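PDB 3AQ2: 6b protein from Agrobacterium vitis, which disturbs plant cell proliferation, has an ADP-ribosylation fold, and probably acts as a toxin on the miRNA machinery of the host. Local coordinates for residues E72-A75 with Q76-L80; W101-D104 with P105-N109; F121-Y124 with H125-P128; L138-Q141 with L142-R145. All coordinates share one frame; numbering follows the deposited sequence.

Interaction 1 (E72-A75 with Q76-L80); sequences EVTA and QLCGL
This is a local contact along helix 72-81, between the first turn at Glu72-Ala75 and the next turn at Gln76-Leu80. The helix follows strand 66-70 after one residue, Asp71. Four backbone hydrogen bonds of the alpha-helical i to i+4 pattern join the turns. Gln76 N donates to Glu72 O, and Leu77 N to Val73 O at 3.0 Å with an N-H...O angle of 171°. Cys78 N donates to Thr74 O at 2.8 Å, and Gly79 N to Ala75 O at 2.8 Å.

Side chains meet mainly between Thr74 and Cys78. Thr74 CG2 lies anti to its backbone N and rests 3.9 Å from Cys78 SG. The sulfur sits beside its own backbone N (chi1 -69°) and leans back over the preceding turn, 3.4 Å from Thr74 O. Thr74 OG1 is turned to the helix start, where it bonds to Asp71 OD1. Gln76 OE1 reaches Arg15 NH1 on the exposed side.

The helix is therefore amphipathic here. Ala75 CB and the Cys78 side chain face Phe133 and Leu135 of strand 133-137, and Thr74 packs on the loop residues Phe121 and Val122. The polar ends of Glu72 and Gln76 lie on the exposed side, and backbone bonds satisfy the carbonyls of the first turn.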
ATOM      1  N   GLU A  72     -13.017  -5.387  -1.441  1.00 15.29           N
ATOM      2  CA  GLU A  72     -13.599  -4.550  -0.377  1.00 17.26           C
ATOM      3  C   GLU A  72     -13.507  -5.186   1.005  1.00 17.12           C
ATOM      4  O   GLU A  72     -13.276  -4.486   1.985  1.00 17.98           O
ATOM      5  CB  GLU A  72     -15.042  -4.088  -0.650  1.00 18.54           C
ATOM      6  CG  GLU A  72     -15.408  -2.872   0.237  1.00 19.94           C
ATOM      7  CD  GLU A  72     -16.836  -2.367   0.092  1.00 20.74           C
ATOM      8  OE1 GLU A  72     -17.597  -2.886  -0.759  1.00 24.20           O
ATOM      9  OE2 GLU A  72     -17.195  -1.438   0.855  1.00 22.92           O
ATOM     10  N   VAL A  73     -13.642  -6.505   1.079  1.00 16.78           N
ATOM     11  CA  VAL A  73     -13.539  -7.185   2.381  1.00 17.06           C
ATOM     12  C   VAL A  73     -12.142  -6.980   2.978  1.00 16.25           C
ATOM     13  O   VAL A  73     -11.999  -6.604   4.149  1.00 16.29           O
ATOM     14  CB  VAL A  73     -13.932  -8.677   2.290  1.00 18.00           C
ATOM     15  CG1 VAL A  73     -13.679  -9.384   3.625  1.00 19.41           C
ATOM     16  CG2 VAL A  73     -15.399  -8.797   1.910  1.00 19.54           C
ATOM     17  N   THR A  74     -11.121  -7.171   2.147  1.00 14.89           N
ATOM     18  CA  THR A  74      -9.735  -6.966   2.563  1.00 14.03           C
ATOM     19  C   THR A  74      -9.480  -5.506   2.923  1.00 13.63           C
ATOM     20  O   THR A  74      -8.797  -5.214   3.903  1.00 12.92           O
ATOM     21  CB  THR A  74      -8.773  -7.458   1.466  1.00 13.41           C
ATOM     22  OG1 THR A  74      -8.984  -8.861   1.277  1.00 14.79           O
ATOM     23  CG2 THR A  74      -7.316  -7.205   1.840  1.00 13.64           C
ATOM     24  N   ALA A  75     -10.052  -4.591   2.140  1.00 13.62           N
ATOM     25  CA  ALA A  75      -9.917  -3.156   2.420  1.00 14.01           C
ATOM     26  C   ALA A  75     -10.410  -2.834   3.841  1.00 14.96           C
ATOM     27  O   ALA A  75      -9.727  -2.143   4.598  1.00 14.98           O
ATOM     28  CB  ALA A  75     -10.682  -2.344   1.377  1.00 13.71           C
ATOM     29  N   GLN A  76     -11.575  -3.367   4.198  1.00 16.27           N
ATOM     30  CA  GLN A  76     -12.182  -3.103   5.501  1.00 18.00           C
ATOM     31  C   GLN A  76     -11.327  -3.718   6.607  1.00 17.86           C
ATOM     32  O   GLN A  76     -11.016  -3.053   7.598  1.00 18.26           O
ATOM     33  CB  GLN A  76     -13.613  -3.646   5.536  1.00 19.00           C
ATOM     34  CG  GLN A  76     -14.498  -3.013   6.597  1.00 24.71           C
ATOM     35  CD  GLN A  76     -15.975  -3.123   6.260  1.00 29.45           C
ATOM     36  OE1 GLN A  76     -16.392  -2.853   5.126  1.00 32.14           O
ATOM     37  NE2 GLN A  76     -16.777  -3.518   7.246  1.00 32.61           N
ATOM     38  N   LEU A  77     -10.941  -4.980   6.431  1.00 18.03           N
ATOM     39  CA  LEU A  77     -10.104  -5.679   7.412  1.00 18.65           C
ATOM     40  C   LEU A  77      -8.800  -4.929   7.647  1.00 18.43           C
ATOM     41  O   LEU A  77      -8.401  -4.705   8.784  1.00 18.61           O
ATOM     42  CB  LEU A  77      -9.796  -7.109   6.958  1.00 19.44           C
ATOM     43  CG  LEU A  77      -8.809  -7.908   7.825  1.00 20.74           C
ATOM     44  CD1 LEU A  77      -9.459  -8.359   9.137  1.00 24.58           C
ATOM     45  CD2 LEU A  77      -8.260  -9.095   7.047  1.00 23.18           C
ATOM     46  N   CYS A  78      -8.140  -4.538   6.561  1.00 17.78           N
ATOM     47  CA  CYS A  78      -6.823  -3.921   6.671  1.00 18.05           C
ATOM     48  C   CYS A  78      -6.902  -2.478   7.142  1.00 18.68           C
ATOM     49  O   CYS A  78      -6.137  -2.066   8.003  1.00 17.82           O
ATOM     50  CB  CYS A  78      -6.063  -4.042   5.348  1.00 17.72           C
ATOM     51  SG  CYS A  78      -5.596  -5.712   4.984  1.00 19.83           S
ATOM     52  N   GLY A  79      -7.823  -1.703   6.567  1.00 20.23           N
ATOM     53  CA  GLY A  79      -8.042  -0.322   7.011  1.00 22.43           C
ATOM     54  C   GLY A  79      -8.382  -0.147   8.481  1.00 24.45           C
ATOM     55  O   GLY A  79      -7.775   0.678   9.178  1.00 25.75           O
ATOM     56  N   LEU A  80      -9.340  -0.928   8.971  1.00 24.73           N
ATOM     57  CA  LEU A  80      -9.809  -0.810  10.351  1.00 26.04           C
ATOM     58  C   LEU A  80      -8.815  -1.335  11.377  1.00 24.85           C
ATOM     59  O   LEU A  80      -8.911  -1.018  12.564  1.00 26.01           O
ATOM     60  CB  LEU A  80     -11.153  -1.524  10.526  1.00 27.47           C
ATOM     61  CG  LEU A  80     -12.401  -0.715  10.143  1.00 30.92           C
ATOM     62  CD1 LEU A  80     -13.579  -1.617   9.791  1.00 33.36           C
ATOM     63  CD2 LEU A  80     -12.787   0.277  11.248  1.00 33.61           C
TER

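Interaction 2 (W101-D104 with P105-N109)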
ATOM      1  N   TRP A 101      -7.382   6.064 -10.193  1.00 10.21           N
ATOM      2  CA  TRP A 101      -8.105   6.592 -11.358  1.00 10.65           C
ATOM      3  C   TRP A 101      -7.306   6.529 -12.657  1.00 10.80           C
ATOM      4  O   TRP A 101      -7.789   6.995 -13.691  1.00 11.24           O
ATOM      5  CB  TRP A 101      -8.530   8.050 -11.114  1.00 11.34           C
ATOM      6  CG  TRP A 101      -7.367   8.941 -10.733  1.00 11.45           C
ATOM      7  CD1 TRP A 101      -6.508   9.604 -11.579  1.00 12.70           C
ATOM      8  CD2 TRP A 101      -6.934   9.242  -9.403  1.00 11.57           C
ATOM      9  NE1 TRP A 101      -5.569  10.298 -10.847  1.00 12.94           N
ATOM     10  CE2 TRP A 101      -5.808  10.092  -9.510  1.00 13.68           C
ATOM     11  CE3 TRP A 101      -7.400   8.889  -8.127  1.00 12.84           C
ATOM     12  CZ2 TRP A 101      -5.133  10.586  -8.387  1.00 12.85           C
ATOM     13  CZ3 TRP A 101      -6.707   9.369  -7.001  1.00 12.58           C
ATOM     14  CH2 TRP A 101      -5.602  10.222  -7.146  1.00 12.92           C
ATOM     15  N   LEU A 102      -6.087   5.988 -12.621  1.00 10.66           N
ATOM     16  CA  LEU A 102      -5.239   6.027 -13.825  1.00 11.74           C
ATOM     17  C   LEU A 102      -5.774   5.132 -14.932  1.00 12.02           C
ATOM     18  O   LEU A 102      -5.817   5.525 -16.113  1.00 12.78           O
ATOM     19  CB  LEU A 102      -3.792   5.639 -13.496  1.00 12.01           C
ATOM     20  CG  LEU A 102      -2.808   5.859 -14.654  1.00 13.43           C
ATOM     21  CD1 LEU A 102      -2.496   7.347 -14.868  1.00 16.94           C
ATOM     22  CD2 LEU A 102      -1.518   5.072 -14.415  1.00 15.10           C
ATOM     23  N   LEU A 103      -6.177   3.931 -14.530  1.00 12.20           N
ATOM     24  CA  LEU A 103      -6.689   2.902 -15.438  1.00 13.46           C
ATOM     25  C   LEU A 103      -7.976   2.326 -14.878  1.00 13.91           C
ATOM     26  O   LEU A 103      -8.223   2.404 -13.678  1.00 14.13           O
ATOM     27  CB  LEU A 103      -5.665   1.775 -15.579  1.00 13.76           C
ATOM     28  CG  LEU A 103      -4.292   2.149 -16.148  1.00 15.43           C
ATOM     29  CD1 LEU A 103      -3.370   0.947 -16.051  1.00 16.67           C
ATOM     30  CD2 LEU A 103      -4.408   2.632 -17.575  1.00 17.47           C
ATOM     31  N   ASP A 104      -8.795   1.740 -15.748  1.00 14.73           N
ATOM     32  CA  ASP A 104      -9.997   1.027 -15.305  1.00 15.51           C
ATOM     33  C   ASP A 104      -9.531  -0.166 -14.456  1.00 14.25           C
ATOM     34  O   ASP A 104      -8.445  -0.713 -14.709  1.00 14.13           O
ATOM     35  CB  ASP A 104     -10.797   0.548 -16.523  1.00 17.28           C
ATOM     36  CG  ASP A 104     -12.099  -0.153 -16.144  1.00 21.74           C
ATOM     37  OD1 ASP A 104     -12.083  -1.370 -15.835  1.00 27.12           O
ATOM     38  OD2 ASP A 104     -13.160   0.507 -16.180  1.00 26.80           O
ATOM     39  N   PRO A 105     -10.321  -0.564 -13.439  1.00 13.38           N
ATOM     40  CA  PRO A 105      -9.947  -1.730 -12.626  1.00 12.80           C
ATOM     41  C   PRO A 105      -9.691  -3.007 -13.439  1.00 12.26           C
ATOM     42  O   PRO A 105      -8.863  -3.829 -13.039  1.00 12.30           O
ATOM     43  CB  PRO A 105     -11.142  -1.896 -11.678  1.00 13.36           C
ATOM     44  CG  PRO A 105     -11.652  -0.494 -11.522  1.00 14.07           C
ATOM     45  CD  PRO A 105     -11.532   0.095 -12.905  1.00 13.96           C
ATOM     46  N   GLN A 106     -10.362  -3.171 -14.582  1.00 12.53           N
ATOM     47  CA  GLN A 106     -10.086  -4.352 -15.415  1.00 12.57           C
ATOM     48  C   GLN A 106      -8.670  -4.313 -16.008  1.00 12.13           C
ATOM     49  O   GLN A 106      -7.973  -5.337 -16.029  1.00 11.94           O
ATOM     50  CB  GLN A 106     -11.144  -4.509 -16.501  1.00 13.69           C
ATOM     51  CG  GLN A 106     -12.552  -4.721 -15.928  1.00 18.12           C
ATOM     52  CD  GLN A 106     -13.559  -5.145 -16.983  1.00 24.71           C
ATOM     53  OE1 GLN A 106     -13.490  -4.708 -18.135  1.00 29.04           O
ATOM     54  NE2 GLN A 106     -14.496  -6.015 -16.599  1.00 27.88           N
ATOM     55  N   GLU A 107      -8.259  -3.128 -16.471  1.00 11.40           N
ATOM     56  CA  GLU A 107      -6.921  -2.922 -17.027  1.00 11.62           C
ATOM     57  C   GLU A 107      -5.877  -3.076 -15.940  1.00 11.11           C
ATOM     58  O   GLU A 107      -4.866  -3.762 -16.124  1.00 11.52           O
ATOM     59  CB  GLU A 107      -6.809  -1.534 -17.651  1.00 11.85           C
ATOM     60  CG  GLU A 107      -7.742  -1.349 -18.838  1.00 13.10           C
ATOM     61  CD  GLU A 107      -7.849   0.096 -19.279  1.00 17.90           C
ATOM     62  OE1 GLU A 107      -7.769   1.008 -18.422  1.00 18.78           O
ATOM     63  OE2 GLU A 107      -8.046   0.314 -20.489  1.00 20.66           O
ATOM     64  N   MET A 108      -6.132  -2.457 -14.786  1.00 10.83           N
ATOM     65  CA  MET A 108      -5.204  -2.579 -13.659  1.00 11.18           C
ATOM     66  C   MET A 108      -5.025  -4.043 -13.257  1.00 10.69           C
ATOM     67  O   MET A 108      -3.914  -4.473 -12.956  1.00 10.54           O
ATOM     68  CB  MET A 108      -5.687  -1.757 -12.470  1.00 11.30           C
ATOM     69  CG  MET A 108      -4.799  -1.858 -11.217  1.00 13.52           C
ATOM     70  SD  MET A 108      -3.063  -1.436 -11.499  1.00 21.54           S
ATOM     71  CE  MET A 108      -3.347   0.245 -11.961  1.00 17.27           C
ATOM     72  N   ASN A 109      -6.108  -4.814 -13.283  1.00 10.47           N
ATOM     73  CA  ASN A 109      -5.997  -6.217 -12.917  1.00 10.32           C
ATOM     74  C   ASN A 109      -5.055  -6.972 -13.855  1.00 10.96           C
ATOM     75  O   ASN A 109      -4.285  -7.815 -13.403  1.00 11.48           O
ATOM     76  CB  ASN A 109      -7.354  -6.904 -12.894  1.00 10.71           C
ATOM     77  CG  ASN A 109      -7.258  -8.314 -12.356  1.00 11.87           C
ATOM     78  OD1 ASN A 109      -7.034  -8.531 -11.150  1.00 13.59           O
ATOM     79  ND2 ASN A 109      -7.388  -9.274 -13.239  1.00 12.69           N
TER
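Glu107 OE1 accepts from Asp104 N, while Asp104 OD1 accepts from Gln106 N, where the chain enters helix 105-115. These bonds and the first helical bond are the tight part of the contact. The Asp104 OD1 to Gln106 N bond is 2.8 Å long. The carboxylate is met on its anti side, 20° out of its plane. Asp104 CG is anti to the backbone N (chi1 -177°), which swings the carboxylate forward over the first helical turn. The Glu107 OE1 to Asp104 N bond is 3.0 Å long. It also uses the anti side and is more bent, at 151°.

Asp104 and Glu107 form a capping box, with Asp104 as the N-cap residue. Pro105 follows it as the first residue of the helix and has no N-H to be capped. The first regular helical bond runs from Met108 N to Asp104 O at 2.9 Å.

Leu103 CB makes a carbon-to-oxygen approach of 3.6 Å to Glu107 OE1, and the two side chains cross at about a right angle. The apolar contact is looser, with Leu103 CD1 4.1 Å from Met108 CE. Met108 is buried and also packs on Met98 and on Trp158 of strand 154-161. The side chains of Asp104, Gln106 and Glu107 are exposed instead. There Gln106 CB lies 3.3 Å from Asp104 OD1. The two carboxylates do not touch: Asp104 OD1 and Glu107 OE1 are 5.6 Å apart, and the helix start would probably favour their negative charge.

Interaction 3 (F121-Y124 with H125-P128)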
ATOM      1  N   PHE A 121      -1.995 -13.375   0.367  1.00 13.57           N
ATOM      2  CA  PHE A 121      -3.325 -13.123   0.939  1.00 13.39           C
ATOM      3  C   PHE A 121      -4.303 -12.641  -0.121  1.00 13.09           C
ATOM      4  O   PHE A 121      -5.437 -13.127  -0.208  1.00 13.81           O
ATOM      5  CB  PHE A 121      -3.234 -12.082   2.053  1.00 13.60           C
ATOM      6  CG  PHE A 121      -4.483 -11.976   2.895  1.00 13.23           C
ATOM      7  CD1 PHE A 121      -5.473 -11.053   2.586  1.00 14.97           C
ATOM      8  CD2 PHE A 121      -4.663 -12.804   3.996  1.00 16.88           C
ATOM      9  CE1 PHE A 121      -6.635 -10.951   3.366  1.00 15.70           C
ATOM     10  CE2 PHE A 121      -5.821 -12.713   4.782  1.00 17.01           C
ATOM     11  CZ  PHE A 121      -6.803 -11.787   4.469  1.00 16.88           C
ATOM     12  N   VAL A 122      -3.847 -11.665  -0.898  1.00 11.98           N
ATOM     13  CA  VAL A 122      -4.563 -11.159  -2.053  1.00 12.04           C
ATOM     14  C   VAL A 122      -3.965 -11.856  -3.274  1.00 12.03           C
ATOM     15  O   VAL A 122      -2.744 -11.961  -3.408  1.00 12.72           O
ATOM     16  CB  VAL A 122      -4.371  -9.630  -2.164  1.00 11.12           C
ATOM     17  CG1 VAL A 122      -4.765  -9.117  -3.551  1.00 11.67           C
ATOM     18  CG2 VAL A 122      -5.192  -8.934  -1.093  1.00 12.22           C
ATOM     19  N   ASN A 123      -4.830 -12.321  -4.167  1.00 11.56           N
ATOM     20  CA  ASN A 123      -4.373 -13.006  -5.364  1.00 11.52           C
ATOM     21  C   ASN A 123      -5.129 -12.446  -6.559  1.00 11.11           C
ATOM     22  O   ASN A 123      -6.312 -12.764  -6.768  1.00 11.73           O
ATOM     23  CB  ASN A 123      -4.599 -14.518  -5.206  1.00 12.33           C
ATOM     24  CG  ASN A 123      -4.165 -15.313  -6.422  1.00 12.82           C
ATOM     25  OD1 ASN A 123      -3.860 -14.757  -7.482  1.00 12.07           O
ATOM     26  ND2 ASN A 123      -4.146 -16.641  -6.275  1.00 13.62           N
ATOM     27  N   TYR A 124      -4.443 -11.615  -7.344  1.00 10.44           N
ATOM     28  CA  TYR A 124      -5.097 -10.881  -8.441  1.00 10.09           C
ATOM     29  C   TYR A 124      -5.521 -11.771  -9.597  1.00 10.99           C
ATOM     30  O   TYR A 124      -6.274 -11.337 -10.471  1.00 11.41           O
ATOM     31  CB  TYR A 124      -4.183  -9.772  -8.962  1.00 10.17           C
ATOM     32  CG  TYR A 124      -3.814  -8.754  -7.905  1.00  9.06           C
ATOM     33  CD1 TYR A 124      -2.478  -8.524  -7.566  1.00 10.15           C
ATOM     34  CD2 TYR A 124      -4.800  -8.012  -7.245  1.00  8.71           C
ATOM     35  CE1 TYR A 124      -2.132  -7.577  -6.585  1.00  9.30           C
ATOM     36  CE2 TYR A 124      -4.451  -7.066  -6.269  1.00  7.47           C
ATOM     37  CZ  TYR A 124      -3.116  -6.853  -5.950  1.00  9.61           C
ATOM     38  OH  TYR A 124      -2.775  -5.902  -4.990  1.00  9.28           O
ATOM     39  N   HIS A 125      -5.061 -13.018  -9.592  1.00 11.76           N
ATOM     40  CA  HIS A 125      -5.332 -13.933 -10.695  1.00 13.20           C
ATOM     41  C   HIS A 125      -6.787 -14.403 -10.749  1.00 14.04           C
ATOM     42  O   HIS A 125      -7.228 -14.941 -11.763  1.00 14.39           O
ATOM     43  CB  HIS A 125      -4.307 -15.078 -10.693  1.00 14.16           C
ATOM     44  CG  HIS A 125      -2.918 -14.592 -10.963  1.00 13.87           C
ATOM     45  ND1 HIS A 125      -2.332 -14.679 -12.210  1.00 16.45           N
ATOM     46  CD2 HIS A 125      -2.036 -13.923 -10.178  1.00 14.08           C
ATOM     47  CE1 HIS A 125      -1.131 -14.123 -12.168  1.00 15.14           C
ATOM     48  NE2 HIS A 125      -0.930 -13.651 -10.950  1.00 12.92           N
ATOM     49  N   HIS A 126      -7.534 -14.151  -9.674  1.00 14.14           N
ATOM     50  CA  HIS A 126      -8.977 -14.403  -9.681  1.00 15.35           C
ATOM     51  C   HIS A 126      -9.800 -13.369 -10.436  1.00 15.11           C
ATOM     52  O   HIS A 126     -10.994 -13.593 -10.678  1.00 16.30           O
ATOM     53  CB  HIS A 126      -9.497 -14.533  -8.265  1.00 15.52           C
ATOM     54  CG  HIS A 126      -8.997 -15.759  -7.576  1.00 18.70           C
ATOM     55  ND1 HIS A 126      -9.367 -17.029  -7.967  1.00 21.43           N
ATOM     56  CD2 HIS A 126      -8.121 -15.910  -6.561  1.00 20.88           C
ATOM     57  CE1 HIS A 126      -8.757 -17.912  -7.195  1.00 22.74           C
ATOM     58  NE2 HIS A 126      -8.001 -17.258  -6.332  1.00 21.41           N
ATOM     59  N   GLY A 127      -9.187 -12.247 -10.799  1.00 14.17           N
ATOM     60  CA  GLY A 127      -9.854 -11.270 -11.651  1.00 13.43           C
ATOM     61  C   GLY A 127     -10.060  -9.937 -10.949  1.00 12.67           C
ATOM     62  O   GLY A 127      -9.697  -9.785  -9.781  1.00 11.92           O
ATOM     63  N   PRO A 128     -10.670  -8.968 -11.652  1.00 12.86           N
ATOM     64  CA  PRO A 128     -10.734  -7.571 -11.207  1.00 12.42           C
ATOM     65  C   PRO A 128     -11.436  -7.296  -9.884  1.00 12.60           C
ATOM     66  O   PRO A 128     -11.223  -6.231  -9.321  1.00 12.39           O
ATOM     67  CB  PRO A 128     -11.465  -6.854 -12.356  1.00 13.05           C
ATOM     68  CG  PRO A 128     -11.315  -7.768 -13.535  1.00 13.30           C
ATOM     69  CD  PRO A 128     -11.328  -9.157 -12.955  1.00 13.56           C
TER
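The imidazole of His125 has Asn123 OD1 at its edge, in the ring plane, 3.4 Å from CD2. The amide of Asn123 is turned 65° from that ring, so the two groups do not stack. His126 stands on another side of Asn123, its ring 58° from the amide plane. Its CD2 is 3.6 Å from Asn123 O, an oblique approach. Its NE2 is 3.9 Å from Asn123 ND2.

Asn123 OD1 also accepts a hydrogen bond from His125 N at 3.0 Å. Asn123 CG is anti to its backbone N (chi1 179°), which carries OD1 ahead over the turn. The donor is tilted from the carbonyl plane. A weak bond from His126 N to Asn123 O, 3.4 Å long, closes the same turn. Gly127 N then donates to Tyr124 O at 3.1 Å, from above the carbonyl plane. Gly127 has a positive phi, at backbone angles that call for glycine.

The polar ends are held by other parts of the chain. Asn123 ND2 bonds to Gln118 OE1, and His125 NE2 to Cys116 O. Tyr124 OH bonds to Tyr69 O of strand 66-70, and its ring packs on Leu112 of helix 105-115.

The arrangement is an Asx turn leading into a short 3-10 turn, in the loop between helix 105-115 and strand 133-137.

Interaction 4 (L138-Q141 with L142-R145)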
ATOM      1  N   LEU A 138       2.255   5.020   2.818  1.00  9.52           N
ATOM      2  CA  LEU A 138       3.619   5.499   2.665  1.00 10.25           C
ATOM      3  C   LEU A 138       4.517   4.290   2.897  1.00 10.19           C
ATOM      4  O   LEU A 138       4.328   3.527   3.858  1.00 10.98           O
ATOM      5  CB  LEU A 138       3.907   6.616   3.665  1.00 10.76           C
ATOM      6  CG  LEU A 138       3.162   7.899   3.286  1.00 11.39           C
ATOM      7  CD1 LEU A 138       3.055   8.823   4.481  1.00 13.90           C
ATOM      8  CD2 LEU A 138       3.836   8.617   2.110  1.00 13.04           C
ATOM      9  N   MET A 139       5.456   4.077   1.979  1.00  9.79           N
ATOM     10  CA  MET A 139       6.277   2.867   2.004  1.00  9.62           C
ATOM     11  C   MET A 139       7.447   2.973   2.983  1.00  9.93           C
ATOM     12  O   MET A 139       8.034   4.049   3.171  1.00 10.78           O
ATOM     13  CB  MET A 139       6.824   2.577   0.606  1.00  9.21           C
ATOM     14  CG  MET A 139       5.736   2.131  -0.353  1.00  9.65           C
ATOM     15  SD  MET A 139       6.362   1.903  -2.026  1.00 10.91           S
ATOM     16  CE  MET A 139       7.003   3.544  -2.350  1.00 11.12           C
ATOM     17  N   SER A 140       7.756   1.838   3.605  1.00 10.16           N
ATOM     18  CA  SER A 140       8.917   1.709   4.472  1.00 10.58           C
ATOM     19  C   SER A 140      10.197   1.523   3.650  1.00 11.06           C
ATOM     20  O   SER A 140      10.151   1.410   2.422  1.00 11.65           O
ATOM     21  CB  SER A 140       8.735   0.502   5.382  1.00 10.74           C
ATOM     22  OG  SER A 140       8.912  -0.680   4.624  1.00 11.27           O
ATOM     23  N   GLN A 141      11.336   1.455   4.330  1.00 11.35           N
ATOM     24  CA  GLN A 141      12.606   1.293   3.628  1.00 11.60           C
ATOM     25  C   GLN A 141      12.735  -0.114   3.029  1.00 11.75           C
ATOM     26  O   GLN A 141      13.630  -0.366   2.221  1.00 13.16           O
ATOM     27  CB  GLN A 141      13.802   1.644   4.524  1.00 12.39           C
ATOM     28  CG  GLN A 141      14.358   0.484   5.363  1.00 12.56           C
ATOM     29  CD  GLN A 141      13.568   0.189   6.647  1.00 12.68           C
ATOM     30  OE1 GLN A 141      12.366   0.441   6.747  1.00 12.18           O
ATOM     31  NE2 GLN A 141      14.260  -0.378   7.625  1.00 13.17           N
ATOM     32  N   LEU A 142      11.832  -1.017   3.413  1.00 11.35           N
ATOM     33  CA  LEU A 142      11.867  -2.390   2.895  1.00 12.43           C
ATOM     34  C   LEU A 142      11.217  -2.539   1.522  1.00 12.18           C
ATOM     35  O   LEU A 142      11.293  -3.612   0.908  1.00 13.56           O
ATOM     36  CB  LEU A 142      11.258  -3.373   3.896  1.00 12.28           C
ATOM     37  CG  LEU A 142      11.903  -3.402   5.280  1.00 13.95           C
ATOM     38  CD1 LEU A 142      11.176  -4.407   6.139  1.00 14.86           C
ATOM     39  CD2 LEU A 142      13.389  -3.739   5.210  1.00 16.03           C
ATOM     40  N   PHE A 143      10.562  -1.486   1.042  1.00 11.70           N
ATOM     41  CA  PHE A 143      10.040  -1.504  -0.324  1.00 11.31           C
ATOM     42  C   PHE A 143      11.162  -1.103  -1.281  1.00 12.55           C
ATOM     43  O   PHE A 143      11.800  -0.052  -1.102  1.00 14.10           O
ATOM     44  CB  PHE A 143       8.879  -0.519  -0.466  1.00 10.80           C
ATOM     45  CG  PHE A 143       7.563  -1.030   0.088  1.00 10.59           C
ATOM     46  CD1 PHE A 143       7.276  -0.913   1.453  1.00 10.60           C
ATOM     47  CD2 PHE A 143       6.608  -1.609  -0.750  1.00 10.44           C
ATOM     48  CE1 PHE A 143       6.051  -1.368   1.969  1.00 11.50           C
ATOM     49  CE2 PHE A 143       5.390  -2.065  -0.246  1.00 10.76           C
ATOM     50  CZ  PHE A 143       5.106  -1.930   1.125  1.00 10.09           C
ATOM     51  N   ILE A 144      11.399  -1.928  -2.294  1.00 11.61           N
ATOM     52  CA  ILE A 144      12.377  -1.616  -3.324  1.00 12.46           C
ATOM     53  C   ILE A 144      11.634  -1.379  -4.630  1.00 11.24           C
ATOM     54  O   ILE A 144      10.597  -2.010  -4.867  1.00 11.68           O
ATOM     55  CB  ILE A 144      13.419  -2.754  -3.492  1.00 12.75           C
ATOM     56  CG1 ILE A 144      12.732  -4.095  -3.792  1.00 13.96           C
ATOM     57  CG2 ILE A 144      14.314  -2.847  -2.240  1.00 14.84           C
ATOM     58  CD1 ILE A 144      13.667  -5.163  -4.356  1.00 14.21           C
ATOM     59  N   ARG A 145      12.130  -0.461  -5.458  1.00 11.60           N
ATOM     60  CA  ARG A 145      11.524  -0.242  -6.775  1.00 11.58           C
ATOM     61  C   ARG A 145      11.876  -1.400  -7.697  1.00 11.95           C
ATOM     62  O   ARG A 145      13.047  -1.750  -7.817  1.00 12.90           O
ATOM     63  CB  ARG A 145      12.022   1.063  -7.386  1.00 12.40           C
ATOM     64  CG  ARG A 145      11.290   1.403  -8.674  1.00 13.92           C
ATOM     65  CD  ARG A 145      10.965   2.851  -8.680  1.00 17.55           C
ATOM     66  NE  ARG A 145      10.581   3.322 -10.000  1.00 16.87           N
ATOM     67  CZ  ARG A 145      10.209   4.571 -10.231  1.00 15.75           C
ATOM     68  NH1 ARG A 145      10.133   5.425  -9.213  1.00 14.72           N
ATOM     69  NH2 ARG A 145       9.899   4.953 -11.452  1.00 13.46           N
TER
HETATM   70  O   HOH W   1      14.072   1.288  -0.220  1.00 35.21           O
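Met139 can be followed across the ring of Phe143. Its CB lies 3.6 Å from Phe143 CD1. Next, CG sits over one face of the ring, offset toward the rim. It is 3.8 Å from the ring centroid and 15° off the normal, which makes a CH-pi contact. SD then comes 3.7 Å from Phe143 CD2. The sulfur is oblique to the ring, and the pair is a Met-aromatic contact. At chi3 (-58°) the chain bends, and this carries CE away from the ring. The two side chains cross at about a right angle. Both also pack on Tyr159 of strand 154-161.

The backbone here makes a type I beta turn from Ser140 to Phe143. It ends the connection from strand 133-137 and leads into strand 143-151, so the chain passes from the mixed sheet to the antiparallel one. Phe143 N donates to Ser140 O at 3.2 Å, from above the carbonyl plane. A second bond runs from Leu142 N to Ser140 OG, also 3.2 Å. The serine hydroxyl lies between its backbone N and carbonyl carbon (chi1 73°), and there it faces the turn. Ser140 OG is also hydrogen-bonded to Glu57 OE2.

At the middle of the turn, Gln141 and Leu142 lie side by side, pointing the same way. The amide of Gln141 bonds to Asp56 O and Tyr58 N, which ties the turn to the chain around strand 58-60. One water donates to both Gln141 O and Phe143 O, the latter at 2.8 Å, and bridges the backbone across the turn.

The four contacts come one after another along the chain, all within the RolB/RolC homology region. Interaction 3 connects to two others. It touches interaction 1, where Phe121 packs on Thr74 and Leu77 of helix 72-81, and Val122 on Thr74; their centres are about 15 Å apart. It also touches interaction 2, where Pro128 lies against helix 105-115, with centres about 14 Å apart. Interaction 4 stands apart, its nearest atoms about 10 Å from interaction 3. It lies across the chain's centre from interaction 1 and joins the mixed sheet to the antiparallel sheet. The local turns and caps thus lie at helices and connections around both sheets of the ADP-ribosylation fold.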